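Local coordinates for protein Lv-ranaspumin (Lv-RSN-1) (Leptodactylus vastus, PDB 4K83) that is a foam-nest protein of a frog, probably acting as a surfactant that lowers surface tension and stabilises the foam, at residues L30-V35 against D133-L138; A74-E79 against G90-G95; D158-L163 against G174-F179. All blocks are in the same frame, centred on the assembly; numbering follows the deposited sequence. Where two conformers were deposited one is given.

Contact 1. Residues L30-V35 against D133-L138; sequences LVELAV and DLVKFL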
loop_
_atom_site.group_PDB
_atom_site.type_symbol
_atom_site.label_atom_id
_atom_site.label_comp_id
_atom_site.label_asym_id
_atom_site.label_seq_id
_atom_site.Cartn_x
_atom_site.Cartn_y
_atom_site.Cartn_z
ATOM N N LEU A 30 -7.086 0.017 7.830
ATOM C CA LEU A 30 -6.716 -1.385 7.583
ATOM C C LEU A 30 -5.771 -1.473 6.396
ATOM O O LEU A 30 -4.748 -2.155 6.437
ATOM C CB LEU A 30 -7.947 -2.254 7.308
ATOM C CG LEU A 30 -7.605 -3.677 6.842
ATOM C CD1 LEU A 30 -6.809 -4.409 7.902
ATOM C CD2 LEU A 30 -8.840 -4.477 6.467
ATOM N N VAL A 31 -6.122 -0.755 5.342
ATOM C CA VAL A 31 -5.286 -0.732 4.155
ATOM C C VAL A 31 -3.911 -0.154 4.476
ATOM O O VAL A 31 -2.904 -0.724 4.105
ATOM C CB VAL A 31 -5.959 0.060 3.039
ATOM C CG1 VAL A 31 -5.035 0.170 1.823
ATOM C CG2 VAL A 31 -7.280 -0.600 2.673
ATOM N N GLU A 32 -3.863 0.957 5.211
ATOM C CA GLU A 32 -2.571 1.575 5.501
ATOM C C GLU A 32 -1.685 0.691 6.353
ATOM O O GLU A 32 -0.475 0.647 6.154
ATOM C CB GLU A 32 -2.733 2.964 6.133
ATOM C CG GLU A 32 -3.421 3.941 5.190
ATOM C CD GLU A 32 -3.427 5.377 5.677
ATOM O OE1 GLU A 32 -4.532 5.942 5.840
ATOM O OE2 GLU A 32 -2.332 5.950 5.857
ATOM N N LEU A 33 -2.286 -0.005 7.314
ATOM C CA LEU A 33 -1.513 -0.890 8.169
ATOM C C LEU A 33 -1.010 -2.108 7.383
ATOM O O LEU A 33 0.107 -2.573 7.590
ATOM C CB LEU A 33 -2.343 -1.326 9.388
ATOM C CG LEU A 33 -2.664 -0.198 10.381
ATOM C CD1 LEU A 33 -3.491 -0.725 11.552
ATOM C CD2 LEU A 33 -1.388 0.468 10.886
ATOM N N ALA A 34 -1.845 -2.623 6.491
ATOM C CA ALA A 34 -1.421 -3.757 5.660
ATOM C C ALA A 34 -0.185 -3.398 4.833
ATOM O O ALA A 34 0.727 -4.204 4.710
ATOM C CB ALA A 34 -2.572 -4.230 4.756
ATOM N N VAL A 35 -0.162 -2.193 4.259
ATOM C CA VAL A 35 1.004 -1.745 3.502
ATOM C C VAL A 35 2.264 -1.749 4.363
ATOM O O VAL A 35 3.323 -2.221 3.955
ATOM C CB VAL A 35 0.793 -0.332 2.922
ATOM C CG1 VAL A 35 2.102 0.217 2.379
ATOM C CG2 VAL A 35 -0.278 -0.358 1.843
ATOM N N ASP A 133 2.484 7.028 0.391
ATOM C CA ASP A 133 1.846 7.319 -0.895
ATOM C C ASP A 133 1.016 6.186 -1.501
ATOM O O ASP A 133 0.217 6.433 -2.393
ATOM C CB ASP A 133 2.878 7.750 -1.939
ATOM C CG ASP A 133 3.364 9.166 -1.737
ATOM O OD1 ASP A 133 2.766 9.898 -0.916
ATOM O OD2 ASP A 133 4.343 9.545 -2.414
ATOM N N LEU A 134 1.200 4.955 -1.039
ATOM C CA LEU A 134 0.582 3.820 -1.723
ATOM C C LEU A 134 -0.944 3.809 -1.665
ATOM O O LEU A 134 -1.598 3.475 -2.645
ATOM C CB LEU A 134 1.174 2.492 -1.238
ATOM C CG LEU A 134 0.851 1.279 -2.116
ATOM C CD1 LEU A 134 1.139 1.579 -3.595
ATOM C CD2 LEU A 134 1.634 0.066 -1.648
ATOM N N VAL A 135 -1.526 4.197 -0.537
ATOM C CA VAL A 135 -2.982 4.221 -0.450
ATOM C C VAL A 135 -3.613 5.220 -1.435
ATOM O O VAL A 135 -4.666 4.944 -1.997
ATOM C CB VAL A 135 -3.484 4.439 0.990
ATOM C CG1 VAL A 135 -5.003 4.454 1.028
ATOM C CG2 VAL A 135 -2.973 3.311 1.858
ATOM N N LYS A 136 -2.972 6.365 -1.649
ATOM C CA LYS A 136 -3.502 7.323 -2.621
ATOM C C LYS A 136 -3.477 6.711 -4.015
ATOM O O LYS A 136 -4.431 6.837 -4.782
ATOM C CB LYS A 136 -2.721 8.638 -2.636
ATOM C CG LYS A 136 -3.379 9.691 -3.528
ATOM C CD LYS A 136 -2.424 10.793 -3.958
ATOM C CE LYS A 136 -3.191 11.960 -4.569
ATOM N NZ LYS A 136 -4.306 11.497 -5.447
ATOM N N PHE A 137 -2.379 6.034 -4.336
ATOM C CA PHE A 137 -2.272 5.362 -5.635
ATOM C C PHE A 137 -3.370 4.306 -5.808
ATOM O O PHE A 137 -3.999 4.213 -6.873
ATOM C CB PHE A 137 -0.874 4.744 -5.774
ATOM C CG PHE A 137 -0.661 3.959 -7.048
ATOM C CD1 PHE A 137 -0.536 4.604 -8.268
ATOM C CD2 PHE A 137 -0.509 2.585 -7.000
ATOM C CE1 PHE A 137 -0.304 3.886 -9.439
ATOM C CE2 PHE A 137 -0.272 1.859 -8.171
ATOM C CZ PHE A 137 -0.174 2.510 -9.382
ATOM N N LEU A 138 -3.618 3.515 -4.763
ATOM C CA LEU A 138 -4.692 2.516 -4.822
ATOM C C LEU A 138 -6.033 3.179 -5.090
ATOM O O LEU A 138 -6.822 2.723 -5.918
ATOM C CB LEU A 138 -4.776 1.745 -3.507
ATOM C CG LEU A 138 -3.593 0.832 -3.238
ATOM C CD1 LEU A 138 -3.707 0.222 -1.850
ATOM C CD2 LEU A 138 -3.570 -0.245 -4.308
#
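Val135 pushes its CG2 methyl into the side of helix 28-42, where it meets two side chains of consecutive residues. The closer is Glu32, whose CG methylene lies 3.4 Å from Val135 CG2, the two side chains crossing at about a right angle. Val31 comes at a slant instead, with Val31 CG1 3.8 Å from Val135 CG2. The valine's first torsion explains the double contact: CG2 stands anti to the carbonyl carbon, beside the backbone N, on the side facing residues 30-35, while CG1 takes the position anti to N. Val31 CG1 serves a second partner one helical turn on from Val135, lying 3.9 Å from Leu138 CD1.

Four residues along from Val31, Val35 offers both of its methyls to a single branch of Leu134. Leu134 CD2 sits between them at almost equal distances, 4.0 Å from Val35 CG2 and 4.1 Å from Val35 CG1, so the leucine methyl rests on the fork of the valine. CG of Leu134 extends anti to its backbone N (chi1 -166°), and this carries CD2 across to helix 28-42.

The short axes pass 10.3 Å apart with an angle of 124° between their directions. Compact beta-branched valines suit such a crossing, since they present methyls close to the backbone, while the longer leucines bridge the wider parts. Thr61 of helix 48-64 touches Glu32, and Val113 and Ile129 close around Val35.

Glu32 joins the interface through its aliphatic stem alone; its chain runs on, extended, past the valine. The bonding between the two segments is therefore purely apolar, consistent with a contact held by the exclusion of water and by the fit of methyl groups near the centre of the chain.

Contact 2. Residues A74-E79 against G90-G95; sequences ADLGLE and GDIIQG
Leu76 and Leu78 both reach toward one turn of helix 89-102, and Gly95 is where they land. Leu76 can be followed outward from its CB, which points toward helix 89-102 but makes no close contact there; the touching begins at CG, 3.9 Å from Gly95 C. Beyond the branch point the two methyls part: Leu76 CD1 rests 4.0 Å from Gly95 O, while Leu76 CD2 reaches back one turn to lie 3.9 Å from Ile92 O and, more loosely, near Ile92 CG2. The first torsion, -100°, is well off a staggered value, perhaps because the side chain is turned to lie against this backbone.

Glycine suits position 95: a CB there would point at the leucines, collide with Leu78 CD1 and crowd Leu76 CD2. The motif is a helix end followed by a turn: helix 69-76 stops at Leu76, and Gly77 leaves the helical conformation with a positive phi of 63°, which glycine accepts readily. That turn lets the extended residue Leu78 come back toward the same helix that Leu76 meets.

Leu78 CD1 packs 4.0 Å from Gly95 CA, and its CG lies 4.1 Å from Asp91 O. Leu78 CD2 faces Ile92, more distantly. Leucines suit these places because the two methyls beyond CG can spread over the helix backbone at the edge of the fold. Val87 touches both Leu78 and Ile92, and Leu69 and Val73 of helix 69-76 bear on Ile92 as well.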
loop_
_atom_site.group_PDB
_atom_site.type_symbol
_atom_site.label_atom_id
_atom_site.label_comp_id
_atom_site.label_asym_id
_atom_site.label_seq_id
_atom_site.Cartn_x
_atom_site.Cartn_y
_atom_site.Cartn_z
ATOM N N ALA A 74 1.337 -2.168 24.369
ATOM C CA ALA A 74 1.044 -2.652 25.717
ATOM C C ALA A 74 0.028 -3.785 25.692
ATOM O O ALA A 74 0.069 -4.677 26.535
ATOM C CB ALA A 74 0.548 -1.514 26.595
ATOM N N ASP A 75 -0.882 -3.743 24.722
ATOM C CA ASP A 75 -1.921 -4.761 24.588
ATOM C C ASP A 75 -1.404 -5.981 23.848
ATOM O O ASP A 75 -1.937 -7.080 24.000
ATOM C CB ASP A 75 -3.136 -4.205 23.840
ATOM C CG ASP A 75 -3.998 -3.322 24.706
ATOM O OD1 ASP A 75 -3.518 -2.869 25.768
ATOM O OD2 ASP A 75 -5.161 -3.078 24.319
ATOM N N LEU A 76 -0.378 -5.770 23.029
ATOM C CA LEU A 76 0.221 -6.843 22.248
ATOM C C LEU A 76 0.703 -7.927 23.190
ATOM O O LEU A 76 0.451 -9.115 22.980
ATOM C CB LEU A 76 1.395 -6.309 21.422
ATOM C CG LEU A 76 1.157 -6.010 19.941
ATOM C CD1 LEU A 76 -0.209 -5.385 19.698
ATOM C CD2 LEU A 76 2.266 -5.128 19.374
ATOM N N GLY A 77 1.377 -7.504 24.250
ATOM C CA GLY A 77 1.912 -8.441 25.209
ATOM C C GLY A 77 2.947 -9.320 24.546
ATOM O O GLY A 77 2.929 -10.543 24.693
ATOM N N LEU A 78 3.834 -8.698 23.781
ATOM C CA LEU A 78 5.033 -9.383 23.348
ATOM C C LEU A 78 5.822 -9.627 24.624
ATOM O O LEU A 78 5.752 -8.827 25.557
ATOM C CB LEU A 78 5.878 -8.501 22.422
ATOM C CG LEU A 78 5.429 -7.999 21.045
ATOM C CD1 LEU A 78 4.079 -8.558 20.613
ATOM C CD2 LEU A 78 5.422 -6.473 21.016
ATOM N N GLU A 79 6.544 -10.738 24.686
ATOM C CA GLU A 79 7.645 -10.846 25.629
ATOM C C GLU A 79 8.840 -10.364 24.810
ATOM O O GLU A 79 9.241 -11.076 23.891
ATOM C CB GLU A 79 7.810 -12.284 26.129
ATOM C CG GLU A 79 6.635 -12.759 26.991
ATOM C CD GLU A 79 6.876 -14.104 27.664
ATOM O OE1 GLU A 79 7.847 -14.797 27.294
ATOM O OE2 GLU A 79 6.091 -14.464 28.569
ATOM N N GLY A 90 10.446 -5.229 14.288
ATOM C CA GLY A 90 10.014 -6.515 13.776
ATOM C C GLY A 90 8.971 -7.189 14.642
ATOM O O GLY A 90 7.963 -7.694 14.143
ATOM N N ASP A 91 9.201 -7.188 15.953
ATOM C CA ASP A 91 8.271 -7.820 16.875
ATOM C C ASP A 91 6.941 -7.080 16.939
ATOM O O ASP A 91 5.876 -7.699 17.014
ATOM C CB ASP A 91 8.880 -7.911 18.283
ATOM C CG ASP A 91 10.037 -8.903 18.370
ATOM O OD1 ASP A 91 10.190 -9.751 17.459
ATOM O OD2 ASP A 91 10.791 -8.837 19.368
ATOM N N ILE A 92 6.999 -5.753 16.938
ATOM C CA ILE A 92 5.775 -4.956 16.925
ATOM C C ILE A 92 4.941 -5.247 15.680
ATOM O O ILE A 92 3.731 -5.442 15.768
ATOM C CB ILE A 92 6.082 -3.454 17.004
ATOM C CG1 ILE A 92 6.715 -3.131 18.362
ATOM C CG2 ILE A 92 4.809 -2.619 16.784
ATOM C CD1 ILE A 92 7.015 -1.674 18.545
ATOM N N ILE A 93 5.600 -5.266 14.526
ATOM C CA ILE A 93 4.916 -5.548 13.270
ATOM C C ILE A 93 4.247 -6.918 13.316
ATOM O O ILE A 93 3.054 -7.052 13.016
ATOM C CB ILE A 93 5.879 -5.470 12.061
ATOM C CG1 ILE A 93 6.327 -4.025 11.846
ATOM C CG2 ILE A 93 5.206 -6.037 10.801
ATOM C CD1 ILE A 93 5.183 -3.061 11.461
ATOM N N GLN A 94 5.017 -7.923 13.718
ATOM C CA GLN A 94 4.499 -9.275 13.876
ATOM C C GLN A 94 3.320 -9.319 14.854
ATOM O O GLN A 94 2.311 -9.961 14.583
ATOM C CB GLN A 94 5.615 -10.221 14.330
ATOM C CG GLN A 94 5.239 -11.697 14.370
ATOM C CD GLN A 94 6.322 -12.557 15.007
ATOM O OE1 GLN A 94 6.893 -12.194 16.040
ATOM N NE2 GLN A 94 6.610 -13.700 14.393
ATOM N N GLY A 95 3.439 -8.620 15.978
ATOM C CA GLY A 95 2.380 -8.598 16.978
ATOM C C GLY A 95 1.124 -7.846 16.557
ATOM O O GLY A 95 0.013 -8.235 16.902
#

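Contact 3. Residues D158-L163 against G174-F179; sequences DLKIIL and GLDDLF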
loop_
_atom_site.group_PDB
_atom_site.type_symbol
_atom_site.label_atom_id
_atom_site.label_comp_id
_atom_site.label_asym_id
_atom_site.label_seq_id
_atom_site.Cartn_x
_atom_site.Cartn_y
_atom_site.Cartn_z
ATOM N N ASP A 158 -5.980 11.188 -17.106
ATOM C CA ASP A 158 -5.852 11.038 -15.658
ATOM C C ASP A 158 -4.678 10.165 -15.252
ATOM O O ASP A 158 -4.078 10.367 -14.209
ATOM C CB ASP A 158 -7.122 10.439 -15.053
ATOM C CG ASP A 158 -8.184 11.486 -14.760
ATOM O OD1 ASP A 158 -7.809 12.661 -14.581
ATOM O OD2 ASP A 158 -9.380 11.127 -14.687
ATOM N N LEU A 159 -4.362 9.181 -16.080
ATOM C CA LEU A 159 -3.310 8.232 -15.753
ATOM C C LEU A 159 -1.964 8.943 -15.702
ATOM O O LEU A 159 -1.056 8.524 -14.981
ATOM C CB LEU A 159 -3.302 7.088 -16.783
ATOM C CG LEU A 159 -2.406 5.876 -16.518
ATOM C CD1 LEU A 159 -2.829 5.103 -15.276
ATOM C CD2 LEU A 159 -2.420 4.966 -17.738
ATOM N N LYS A 160 -1.845 10.049 -16.430
ATOM C CA LYS A 160 -0.573 10.755 -16.533
ATOM C C LYS A 160 -0.086 11.367 -15.211
ATOM O O LYS A 160 1.076 11.195 -14.828
ATOM C CB LYS A 160 -0.619 11.801 -17.656
ATOM C CG LYS A 160 0.750 12.323 -18.062
ATOM C CD LYS A 160 0.739 12.898 -19.479
ATOM C CE LYS A 160 2.158 13.211 -19.946
ATOM N NZ LYS A 160 2.232 13.528 -21.404
ATOM N N ILE A 161 -0.956 12.071 -14.499
ATOM C CA ILE A 161 -0.507 12.638 -13.241
ATOM C C ILE A 161 -0.400 11.543 -12.184
ATOM O O ILE A 161 0.461 11.609 -11.315
ATOM C CB ILE A 161 -1.392 13.822 -12.762
ATOM C CG1 ILE A 161 -0.741 14.501 -11.550
ATOM C CG2 ILE A 161 -2.777 13.346 -12.450
ATOM C CD1 ILE A 161 -1.249 15.914 -11.276
ATOM N N ILE A 162 -1.244 10.516 -12.290
ATOM C CA ILE A 162 -1.184 9.398 -11.358
ATOM C C ILE A 162 0.189 8.725 -11.435
ATOM O O ILE A 162 0.823 8.486 -10.410
ATOM C CB ILE A 162 -2.319 8.385 -11.605
ATOM C CG1 ILE A 162 -3.681 9.040 -11.314
ATOM C CG2 ILE A 162 -2.121 7.146 -10.750
ATOM C CD1 ILE A 162 -4.886 8.274 -11.857
ATOM N N LEU A 163 0.658 8.452 -12.649
ATOM C CA LEU A 163 1.974 7.825 -12.813
ATOM C C LEU A 163 3.133 8.757 -12.493
ATOM O O LEU A 163 4.181 8.310 -12.033
ATOM C CB LEU A 163 2.131 7.252 -14.227
ATOM C CG LEU A 163 1.115 6.158 -14.525
ATOM C CD1 LEU A 163 1.300 5.602 -15.950
ATOM C CD2 LEU A 163 1.225 5.057 -13.511
ATOM N N GLY A 174 10.540 6.624 -19.491
ATOM C CA GLY A 174 10.135 8.001 -19.256
ATOM C C GLY A 174 8.642 8.202 -19.437
ATOM O O GLY A 174 8.016 7.566 -20.286
ATOM N N LEU A 175 8.080 9.104 -18.638
ATOM C CA LEU A 175 6.650 9.348 -18.629
ATOM C C LEU A 175 6.109 9.749 -20.001
ATOM O O LEU A 175 5.169 9.135 -20.514
ATOM C CB LEU A 175 6.321 10.429 -17.599
ATOM C CG LEU A 175 4.836 10.701 -17.366
ATOM C CD1 LEU A 175 4.177 9.525 -16.667
ATOM C CD2 LEU A 175 4.669 11.977 -16.558
ATOM N N ASP A 176 6.702 10.779 -20.594
ATOM C CA ASP A 176 6.248 11.264 -21.895
ATOM C C ASP A 176 6.384 10.197 -22.985
ATOM O O ASP A 176 5.491 10.026 -23.820
ATOM C CB ASP A 176 7.001 12.538 -22.287
ATOM C CG ASP A 176 6.600 13.737 -21.445
ATOM O OD1 ASP A 176 5.390 13.896 -21.167
ATOM O OD2 ASP A 176 7.493 14.523 -21.063
ATOM N N ASP A 177 7.498 9.474 -22.952
ATOM C CA ASP A 177 7.735 8.357 -23.857
ATOM C C ASP A 177 6.656 7.295 -23.741
ATOM O O ASP A 177 6.182 6.781 -24.740
ATOM C CB ASP A 177 9.071 7.712 -23.544
ATOM C CG ASP A 177 10.179 8.212 -24.432
ATOM O OD1 ASP A 177 9.995 9.279 -25.065
ATOM O OD2 ASP A 177 11.227 7.529 -24.493
ATOM N N LEU A 178 6.297 6.944 -22.511
ATOM C CA LEU A 178 5.204 6.006 -22.291
ATOM C C LEU A 178 3.919 6.441 -23.005
ATOM O O LEU A 178 3.311 5.668 -23.728
ATOM C CB LEU A 178 4.934 5.879 -20.791
ATOM C CG LEU A 178 4.007 4.747 -20.377
ATOM C CD1 LEU A 178 4.844 3.498 -20.176
ATOM C CD2 LEU A 178 3.288 5.129 -19.081
ATOM N N PHE A 179 3.528 7.696 -22.819
ATOM C CA PHE A 179 2.250 8.163 -23.347
ATOM C C PHE A 179 2.257 8.414 -24.851
ATOM O O PHE A 179 1.198 8.497 -25.471
ATOM C CB PHE A 179 1.732 9.370 -22.548
ATOM C CG PHE A 179 1.158 8.986 -21.222
ATOM C CD1 PHE A 179 1.978 8.803 -20.123
ATOM C CD2 PHE A 179 -0.193 8.750 -21.084
ATOM C CE1 PHE A 179 1.448 8.421 -18.911
ATOM C CE2 PHE A 179 -0.725 8.360 -19.883
ATOM C CZ PHE A 179 0.093 8.199 -18.790
#
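A nearly antiparallel helix pair forms this contact: helix 152-165 and the short helix 175-179, their local directions 152° apart, with Gly174 at the N-cap of the second. Phe179 wedges its ring against the first helix, CZ leading, 3.5 Å from Lys160 CA. Over one ring face lies Lys160 CB, 4.2 Å from the centroid and displaced toward the rim, a CH-pi contact. Leu159 CB and Leu163 CD1 also touch Phe179 CZ, the latter obliquely. A phenylalanine suits this place because its narrow end reaches the helix backbone at Lys160 while a face receives the lysine's CB.

Lys160 does double duty. With CG anti to the backbone N (chi1 -165°) and the rest of the chain extended, it runs past the ring to Asp176, where NZ donates to OD1 at 3.2 Å, nearly along the carboxylate C-O axis, in a salt bridge. An alanine here keeps CB over the ring but lacks the rest of the chain, which is likely to leave the Asp176 carboxylate without its charged mate and a gap beside Phe179 CE1.

Deeper in, Leu163 CB meets Leu175 CD1 at 3.9 Å, and Leu163 CD1 meets Leu178 CD2 at 3.7 Å, these last two side chains crossing at about a right angle. Leucines fit there, filling a shared apolar layer under the charged pair.

That layer continues into helix 196-212, whose Leu198 touches both Leu163 and Leu178 and whose Leu202 meets Leu159. Val145 of helix 134-145 also packs against Leu159, while the chain beyond Phe179 leads into the hairpin of strands 182-185 and 188-191.

How the contacts relate
Contact 1 lies about 3 Å from the centre of the chain, with contacts 2 and 3 on opposite sides; centre to centre, each is about 21 Å from contact 1 and the two are about 41 Å apart. Contact 2 is nested within the long loop that contact 1 closes; contact 3 opens after that closure. Contacts 1 and 2 do not touch (nearest atoms about 6 Å apart), but Ile93 packs on Ile36 and Ile37 of helix 28-42, the helix of contact 1. Contacts 1 and 3 touch through Phe137 CD1 and Ile162 CG2, 3.9 Å apart, on successive helices 134-145 and 152-165. The elongated, mostly helical chain thus has one long-range central closure and a local one toward either end.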